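Long-range contacts in halorhodopsin (Halobacterium salinarum, PDB 2JAF), which acts as a light-driven chloride pump in the membrane, with a bound retinal as its light-absorbing chromophore: residues R60-A65 / G124-V129; G132-V137 / T181-S186; A190-I195 / R258-A263. The protein carries 2 engineered substitutions. All coordinates share one frame; numbering follows the deposited sequence.

Contact 1 (R60-A65 / G124-V129); sequences RLIWGA and GLLADV
Leu-125, whose side chain meets Leu-61, Ile-62 and Ala-65, has a carbonyl oxygen held from two quarters: Asp-128 N donates to Leu-125 O at 2.9 Å, and Arg-58 adds a weak bond through its guanidinium group. The first of these belongs to a Schellman motif that ends helix 106-127, the other bond running from Val-129 N to Gly-124 O at 3.2 Å. Asp-128 takes the positive phi of 49° and forms a salt bridge to Arg-58. The motif closes the last helical turn, from which Leu-125 points at helix 58-82, with Leu-126 beside it. These two transmembrane helices of the seven-helix retinal-protein fold meet here at their cytoplasmic ends; no hydrogen bond crosses between the segments, and the side chains that meet are all aliphatic. Ile-62, with CG1 anti to the carbonyl carbon (chi1 -62°) and chi2 extended at 176°, brings its CD1 over the backbone of Leu-126, 3.7 Å from Leu-126 CA. Behind that tip, Ile-62 CG1 lies 3.8 Å from Leu-125 CB, the two chains sliding past one another in opposite directions. The CD1 branch of Leu-125 meets Leu-61 CG at 3.9 Å, the two leucines crossing nearly at right angles. At the margin of the contact, the small methyl Ala-65 CB comes to 4.5 Å from the same Leu-125 CD1. Leu-126 continues into the core against Leu-249 and Trp-252, whereas Leu-61 and Leu-125 also pack on Thr-136 and Gly-132 of a neighbouring subunit.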
loop_
_atom_site.group_PDB
_atom_site.type_symbol
_atom_site.label_atom_id
_atom_site.label_comp_id
_atom_site.label_asym_id
_atom_site.label_seq_id
_atom_site.Cartn_x
_atom_site.Cartn_y
_atom_site.Cartn_z
ATOM N N ARG A 60 18.569 -14.783 9.028
ATOM C CA ARG A 60 18.696 -13.348 9.253
ATOM C C ARG A 60 17.536 -12.577 8.630
ATOM O O ARG A 60 17.087 -11.570 9.175
ATOM C CB ARG A 60 20.021 -12.853 8.668
ATOM C CG ARG A 60 20.303 -11.385 8.909
ATOM C CD ARG A 60 21.537 -10.945 8.140
ATOM N NE ARG A 60 21.848 -9.536 8.356
ATOM C CZ ARG A 60 22.236 -9.027 9.520
ATOM N NH1 ARG A 60 22.362 -9.814 10.581
ATOM N NH2 ARG A 60 22.499 -7.732 9.622
ATOM N N LEU A 61 17.058 -13.055 7.488
ATOM C CA LEU A 61 15.952 -12.413 6.783
ATOM C C LEU A 61 14.650 -12.484 7.580
ATOM O O LEU A 61 13.909 -11.502 7.666
ATOM C CB LEU A 61 15.751 -13.072 5.417
ATOM C CG LEU A 61 14.603 -12.539 4.557
ATOM C CD1 LEU A 61 14.791 -11.049 4.300
ATOM C CD2 LEU A 61 14.559 -13.309 3.248
ATOM N N ILE A 62 14.364 -13.649 8.148
ATOM C CA ILE A 62 13.151 -13.814 8.938
ATOM C C ILE A 62 13.314 -13.017 10.229
ATOM O O ILE A 62 12.342 -12.511 10.787
ATOM C CB ILE A 62 12.889 -15.300 9.254
ATOM C CG1 ILE A 62 12.669 -16.071 7.949
ATOM C CG2 ILE A 62 11.662 -15.440 10.146
ATOM C CD1 ILE A 62 12.499 -17.567 8.134
ATOM N N TRP A 63 14.555 -12.902 10.690
ATOM C CA TRP A 63 14.861 -12.143 11.896
ATOM C C TRP A 63 14.456 -10.680 11.703
ATOM O O TRP A 63 13.850 -10.074 12.587
ATOM C CB TRP A 63 16.358 -12.219 12.204
ATOM C CG TRP A 63 16.784 -11.345 13.344
ATOM C CD1 TRP A 63 16.350 -11.412 14.638
ATOM C CD2 TRP A 63 17.738 -10.276 13.295
ATOM N NE1 TRP A 63 16.978 -10.453 15.398
ATOM C CE2 TRP A 63 17.835 -9.742 14.599
ATOM C CE3 TRP A 63 18.522 -9.719 12.275
ATOM C CZ2 TRP A 63 18.688 -8.675 14.912
ATOM C CZ3 TRP A 63 19.370 -8.656 12.585
ATOM C CH2 TRP A 63 19.445 -8.147 13.894
ATOM N N GLY A 64 14.799 -10.124 10.543
ATOM C CA GLY A 64 14.465 -8.740 10.251
ATOM C C GLY A 64 12.967 -8.510 10.148
ATOM O O GLY A 64 12.438 -7.539 10.693
ATOM N N ALA A 65 12.283 -9.399 9.439
ATOM C CA ALA A 65 10.841 -9.294 9.280
ATOM C C ALA A 65 10.181 -9.373 10.650
ATOM O O ALA A 65 9.193 -8.684 10.923
ATOM C CB ALA A 65 10.331 -10.418 8.390
ATOM N N GLY A 124 5.350 -16.695 6.091
ATOM C CA GLY A 124 5.516 -17.139 4.718
ATOM C C GLY A 124 6.948 -17.519 4.384
ATOM O O GLY A 124 7.187 -18.519 3.704
ATOM N N LEU A 125 7.900 -16.716 4.846
ATOM C CA LEU A 125 9.309 -16.998 4.603
ATOM C C LEU A 125 9.669 -18.303 5.311
ATOM O O LEU A 125 10.298 -19.183 4.731
ATOM C CB LEU A 125 10.178 -15.852 5.126
ATOM C CG LEU A 125 10.032 -14.507 4.407
ATOM C CD1 LEU A 125 10.818 -13.431 5.135
ATOM C CD2 LEU A 125 10.522 -14.648 2.971
ATOM N N LEU A 126 9.250 -18.429 6.565
ATOM C CA LEU A 126 9.524 -19.633 7.337
ATOM C C LEU A 126 9.018 -20.869 6.605
ATOM O O LEU A 126 9.707 -21.887 6.532
ATOM C CB LEU A 126 8.854 -19.542 8.710
ATOM C CG LEU A 126 9.027 -20.741 9.643
ATOM C CD1 LEU A 126 10.500 -20.931 9.979
ATOM C CD2 LEU A 126 8.219 -20.517 10.909
ATOM N N ALA A 127 7.810 -20.771 6.057
ATOM C CA ALA A 127 7.202 -21.881 5.335
ATOM C C ALA A 127 7.678 -21.956 3.887
ATOM O O ALA A 127 7.349 -22.897 3.170
ATOM C CB ALA A 127 5.685 -21.755 5.378
ATOM N N ASP A 128 8.449 -20.960 3.462
ATOM C CA ASP A 128 8.976 -20.919 2.099
ATOM C C ASP A 128 7.880 -21.175 1.063
ATOM O O ASP A 128 7.980 -22.091 0.245
ATOM C CB ASP A 128 10.090 -21.960 1.948
ATOM C CG ASP A 128 10.851 -21.813 0.647
ATOM O OD1 ASP A 128 11.314 -20.688 0.360
ATOM O OD2 ASP A 128 10.989 -22.818 -0.080
ATOM N N VAL A 129 6.839 -20.349 1.102
ATOM C CA VAL A 129 5.711 -20.484 0.187
ATOM C C VAL A 129 5.971 -19.790 -1.144
ATOM O O VAL A 129 6.949 -19.064 -1.296
ATOM C CB VAL A 129 4.429 -19.883 0.808
ATOM C CG1 VAL A 129 4.151 -20.532 2.158
ATOM C CG2 VAL A 129 4.582 -18.379 0.965
#

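Contact 2 (G132-V137 / T181-S186)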
loop_
_atom_site.group_PDB
_atom_site.type_symbol
_atom_site.label_atom_id
_atom_site.label_comp_id
_atom_site.label_asym_id
_atom_site.label_seq_id
_atom_site.Cartn_x
_atom_site.Cartn_y
_atom_site.Cartn_z
ATOM N N GLY A 132 3.683 -15.962 -5.338
ATOM C CA GLY A 132 2.341 -15.647 -5.794
ATOM C C GLY A 132 1.311 -15.818 -4.697
ATOM O O GLY A 132 0.387 -15.011 -4.562
ATOM N N SER A 133 1.466 -16.881 -3.913
ATOM C CA SER A 133 0.554 -17.154 -2.811
ATOM C C SER A 133 0.711 -16.056 -1.760
ATOM O O SER A 133 -0.272 -15.520 -1.252
ATOM C CB SER A 133 0.867 -18.520 -2.196
ATOM O OG SER A 133 -0.046 -18.842 -1.163
ATOM N N LEU A 134 1.956 -15.717 -1.445
ATOM C CA LEU A 134 2.228 -14.681 -0.458
ATOM C C LEU A 134 1.544 -13.384 -0.875
ATOM O O LEU A 134 0.929 -12.699 -0.058
ATOM C CB LEU A 134 3.735 -14.458 -0.327
ATOM C CG LEU A 134 4.200 -13.395 0.670
ATOM C CD1 LEU A 134 3.799 -13.789 2.084
ATOM C CD2 LEU A 134 5.709 -13.240 0.565
ATOM N N PHE A 135 1.660 -13.063 -2.159
ATOM C CA PHE A 135 1.064 -11.861 -2.732
ATOM C C PHE A 135 -0.445 -11.810 -2.504
ATOM O O PHE A 135 -0.991 -10.811 -2.030
ATOM C CB PHE A 135 1.329 -11.819 -4.243
ATOM C CG PHE A 135 2.407 -10.855 -4.654
ATOM C CD1 PHE A 135 2.307 -9.502 -4.341
ATOM C CD2 PHE A 135 3.505 -11.291 -5.393
ATOM C CE1 PHE A 135 3.283 -8.596 -4.761
ATOM C CE2 PHE A 135 4.486 -10.395 -5.819
ATOM C CZ PHE A 135 4.374 -9.044 -5.503
ATOM N N THR A 136 -1.114 -12.896 -2.861
ATOM C CA THR A 136 -2.559 -12.987 -2.732
ATOM C C THR A 136 -3.013 -12.851 -1.290
ATOM O O THR A 136 -4.016 -12.192 -1.000
ATOM C CB THR A 136 -3.068 -14.326 -3.282
ATOM O OG1 THR A 136 -2.570 -14.514 -4.613
ATOM C CG2 THR A 136 -4.584 -14.341 -3.316
ATOM N N VAL A 137 -2.260 -13.466 -0.388
ATOM C CA VAL A 137 -2.594 -13.435 1.028
ATOM C C VAL A 137 -2.451 -12.049 1.639
ATOM O O VAL A 137 -3.292 -11.627 2.437
ATOM C CB VAL A 137 -1.738 -14.464 1.804
ATOM C CG1 VAL A 137 -1.996 -14.352 3.298
ATOM C CG2 VAL A 137 -2.070 -15.861 1.321
ATOM N N THR A 181 -4.121 -24.773 3.730
ATOM C CA THR A 181 -3.830 -25.510 2.507
ATOM C C THR A 181 -2.392 -25.442 1.990
ATOM O O THR A 181 -1.506 -26.087 2.551
ATOM C CB THR A 181 -4.812 -25.119 1.362
ATOM O OG1 THR A 181 -4.759 -23.706 1.122
ATOM C CG2 THR A 181 -6.236 -25.511 1.732
ATOM N N ASP A 182 -2.152 -24.664 0.936
ATOM C CA ASP A 182 -0.819 -24.596 0.339
ATOM C C ASP A 182 0.343 -24.144 1.225
ATOM O O ASP A 182 1.464 -24.609 1.039
ATOM C CB ASP A 182 -0.858 -23.756 -0.944
ATOM C CG ASP A 182 -1.191 -22.311 -0.686
ATOM O OD1 ASP A 182 -2.193 -22.045 0.008
ATOM O OD2 ASP A 182 -0.454 -21.439 -1.189
ATOM N N TRP A 183 0.097 -23.256 2.183
ATOM C CA TRP A 183 1.176 -22.817 3.063
ATOM C C TRP A 183 1.640 -23.969 3.952
ATOM O O TRP A 183 2.810 -24.042 4.328
ATOM C CB TRP A 183 0.722 -21.634 3.929
ATOM C CG TRP A 183 0.764 -20.319 3.203
ATOM C CD1 TRP A 183 0.455 -20.096 1.891
ATOM C CD2 TRP A 183 1.094 -19.040 3.760
ATOM N NE1 TRP A 183 0.571 -18.760 1.598
ATOM C CE2 TRP A 183 0.960 -18.088 2.725
ATOM C CE3 TRP A 183 1.486 -18.606 5.031
ATOM C CZ2 TRP A 183 1.206 -16.726 2.922
ATOM C CZ3 TRP A 183 1.731 -17.251 5.229
ATOM C CH2 TRP A 183 1.591 -16.328 4.179
ATOM N N ALA A 184 0.719 -24.873 4.278
ATOM C CA ALA A 184 1.042 -26.026 5.116
ATOM C C ALA A 184 1.835 -27.058 4.322
ATOM O O ALA A 184 2.761 -27.682 4.847
ATOM C CB ALA A 184 -0.232 -26.653 5.658
ATOM N N ALA A 185 1.465 -27.237 3.057
ATOM C CA ALA A 185 2.150 -28.190 2.196
ATOM C C ALA A 185 3.559 -27.690 1.907
ATOM O O ALA A 185 4.491 -28.481 1.750
ATOM C CB ALA A 185 1.377 -28.374 0.897
ATOM N N SER A 186 3.713 -26.373 1.840
ATOM C CA SER A 186 5.014 -25.780 1.579
ATOM C C SER A 186 5.939 -25.968 2.777
ATOM O O SER A 186 7.112 -26.301 2.617
ATOM C CB SER A 186 4.863 -24.295 1.259
ATOM O OG SER A 186 4.098 -24.121 0.077
#
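In the seven-helix bundle, helix 131-153 and the short helix 182-190, which follows helix 158-180 after a break at Thr-181, run roughly antiparallel and are joined by a polar bridge centred on Ser-133, which meets both Asp-182 and Trp-183. Their segment axes pass 11.7 Å apart at 143°, a wide gap that an indole can span. Ser-133 OG donates to the syn lone pair of Asp-182 OD2 at 2.6 Å and accepts from Trp-183 NE1 at 2.8 Å, lying almost in the indole plane although the N-H angle is bent to 141°. With OG anti to its own nitrogen (chi1 -177°), Ser-133 presents this one hydroxyl to both partners, which fixes its rotation. Farther along the ring, Val-137 CG2 approaches Trp-183 CZ2 to 3.7 Å, and Leu-134 CD1 lies 4.0 Å from Trp-183 CH2. A leucine in place of Trp-183 would probably cost Ser-133 OG its N-H donor and open a gap beside Val-137. Leu-123 and Phe-196 also pack on the indole, while Phe-135 meets the Phe-135 rings of two neighbouring subunits edge-to-face. The Ser-Trp-Asp bridge thus joins two helices near the cytoplasmic end of the seven-helix, bacteriorhodopsin-like fold.

Contact 3 (A190-I195 / R258-A263)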
loop_
_atom_site.group_PDB
_atom_site.type_symbol
_atom_site.label_atom_id
_atom_site.label_comp_id
_atom_site.label_asym_id
_atom_site.label_seq_id
_atom_site.Cartn_x
_atom_site.Cartn_y
_atom_site.Cartn_z
ATOM N N ALA A 190 9.453 -27.805 3.104
ATOM C CA ALA A 190 10.527 -26.944 3.579
ATOM C C ALA A 190 11.133 -27.461 4.881
ATOM O O ALA A 190 12.117 -26.914 5.375
ATOM C CB ALA A 190 10.006 -25.525 3.773
ATOM N N GLY A 191 10.539 -28.514 5.430
ATOM C CA GLY A 191 11.032 -29.087 6.669
ATOM C C GLY A 191 10.715 -28.246 7.892
ATOM O O GLY A 191 11.369 -28.380 8.924
ATOM N N THR A 192 9.714 -27.375 7.780
ATOM C CA THR A 192 9.323 -26.508 8.893
ATOM C C THR A 192 7.878 -26.740 9.339
ATOM O O THR A 192 7.260 -25.864 9.955
ATOM C CB THR A 192 9.472 -25.021 8.512
ATOM O OG1 THR A 192 8.768 -24.770 7.291
ATOM C CG2 THR A 192 10.936 -24.652 8.343
ATOM N N ALA A 193 7.349 -27.922 9.036
ATOM C CA ALA A 193 5.972 -28.278 9.383
ATOM C C ALA A 193 5.646 -28.221 10.875
ATOM O O ALA A 193 4.551 -27.801 11.258
ATOM C CB ALA A 193 5.648 -29.660 8.842
ATOM N N GLU A 194 6.587 -28.649 11.711
ATOM C CA GLU A 194 6.394 -28.659 13.162
ATOM C C GLU A 194 6.176 -27.267 13.753
ATOM O O GLU A 194 5.215 -27.042 14.490
ATOM C CB GLU A 194 7.597 -29.318 13.847
ATOM C CG GLU A 194 8.910 -28.550 13.681
ATOM C CD GLU A 194 9.244 -28.254 12.224
ATOM O OE1 GLU A 194 9.544 -29.203 11.465
ATOM O OE2 GLU A 194 9.201 -27.067 11.836
ATOM N N ILE A 195 7.072 -26.335 13.440
ATOM C CA ILE A 195 6.947 -24.976 13.955
ATOM C C ILE A 195 5.778 -24.249 13.281
ATOM O O ILE A 195 5.079 -23.454 13.912
ATOM C CB ILE A 195 8.258 -24.178 13.752
ATOM C CG1 ILE A 195 8.094 -22.753 14.288
ATOM C CG2 ILE A 195 8.653 -24.183 12.285
ATOM C CD1 ILE A 195 7.763 -22.693 15.778
ATOM N N ARG A 258 20.060 -24.333 10.242
ATOM C CA ARG A 258 20.338 -25.242 9.129
ATOM C C ARG A 258 19.092 -25.507 8.292
ATOM O O ARG A 258 19.104 -25.350 7.073
ATOM C CB ARG A 258 20.866 -26.587 9.635
ATOM C CG ARG A 258 22.284 -26.580 10.169
ATOM C CD ARG A 258 22.747 -28.013 10.414
ATOM N NE ARG A 258 24.109 -28.088 10.932
ATOM C CZ ARG A 258 24.480 -27.653 12.131
ATOM N NH1 ARG A 258 23.587 -27.105 12.946
ATOM N NH2 ARG A 258 25.745 -27.769 12.518
ATOM N N THR A 259 18.019 -25.916 8.960
ATOM C CA THR A 259 16.765 -26.230 8.286
ATOM C C THR A 259 16.196 -25.065 7.478
ATOM O O THR A 259 15.733 -25.253 6.353
ATOM C CB THR A 259 15.703 -26.706 9.299
ATOM O OG1 THR A 259 16.213 -27.828 10.033
ATOM C CG2 THR A 259 14.428 -27.121 8.581
ATOM N N VAL A 260 16.232 -23.863 8.042
ATOM C CA VAL A 260 15.703 -22.696 7.344
ATOM C C VAL A 260 16.649 -22.185 6.260
ATOM O O VAL A 260 16.205 -21.696 5.220
ATOM C CB VAL A 260 15.399 -21.544 8.326
ATOM C CG1 VAL A 260 14.298 -21.959 9.284
ATOM C CG2 VAL A 260 16.649 -21.170 9.095
ATOM N N ALA A 261 17.951 -22.305 6.502
ATOM C CA ALA A 261 18.949 -21.849 5.542
ATOM C C ALA A 261 18.969 -22.720 4.292
ATOM O O ALA A 261 19.173 -22.223 3.185
ATOM C CB ALA A 261 20.332 -21.832 6.190
ATOM N N VAL A 262 18.752 -24.020 4.472
ATOM C CA VAL A 262 18.753 -24.959 3.353
ATOM C C VAL A 262 17.499 -24.858 2.490
ATOM O O VAL A 262 17.228 -25.738 1.673
ATOM C CB VAL A 262 18.886 -26.417 3.846
ATOM C CG1 VAL A 262 20.214 -26.604 4.568
ATOM C CG2 VAL A 262 17.726 -26.764 4.762
ATOM N N ALA A 263 16.739 -23.781 2.669
ATOM C CA ALA A 263 15.519 -23.572 1.899
ATOM C C ALA A 263 15.833 -22.903 0.565
ATOM O O ALA A 263 16.246 -21.742 0.521
ATOM C CB ALA A 263 14.537 -22.720 2.696
#
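The backbones of Gly-191 and Thr-259 run close, with Gly-191 CA 6.6 Å from Thr-259 CA, at a point where the chain of segment 190-195 turns sharply between two helices. Helix 182-190 ends here in a Schellman motif with Gly-191 at positive phi (74°), and after Thr-192 at the N-cap position helix 193-216 begins. Opposite lies the short helix 257-261, after which the chain leaves helical geometry at Val-262; another close backbone pair is Ala-190 CA and Ala-263 CA, 6.3 Å apart. Glycine suits its place twice: it adopts the positive phi easily, and a CB on Gly-191 would stand only 3.5 Å from Thr-259 CG2. Into this spot Thr-259 pushes its methyl group. Its chi1 of -56° sets CG2 anti to the backbone N and OG1 beside that nitrogen, which brings the methyl against the peptide, with Thr-259 CG2 3.3 Å from Gly-191 O and 4.0 Å from Ala-190 O. A second methyl, Thr-192 CG2, rests 4.3 Å from Thr-259 CG2 and 4.4 Å from Val-260 CG1. The hydroxyl of Thr-192 is engaged with the carbonyl oxygen of Leu-126 on helix 106-127, with a weak bond to that of Ala-187, while its methyl meets this contact. Trp-252 of helix 227-255 packs on both Thr-192 and Val-260, so one indole borders the two segments. No hydrogen bond crosses between them, and Thr-259 O, buried by the contact, has no partner in the model. The two threonines therefore meet through their carbon branches, and the join depends on the shape of methyls against peptide rather than on directional bonds, consistent with a modest seam at the bundle's cytoplasmic rim.

All three contacts lie on one side of the chain's centre, and their chemistry changes with place. Contacts 1 and 2 are buried, both border subunit interfaces of the trimer, and they touch: Val-129 of contact 1 packs on Trp-183 of contact 2. Yet contact 1 is held by aliphatic side chains with no hydrogen bond across it, whereas contact 2 combines hydrocarbon packing with a hydroxyl bridge. Contact 3, only partly buried and untouched by other subunits, joins the turn between helices 182-190 and 193-216 to the short C-terminal helix 257-261. It is tied to contact 1 through Leu-126, which packs on Ile-195 and whose carbonyl probably takes the Thr-192 hydroxyl, and follows contact 2 along helix 182-190.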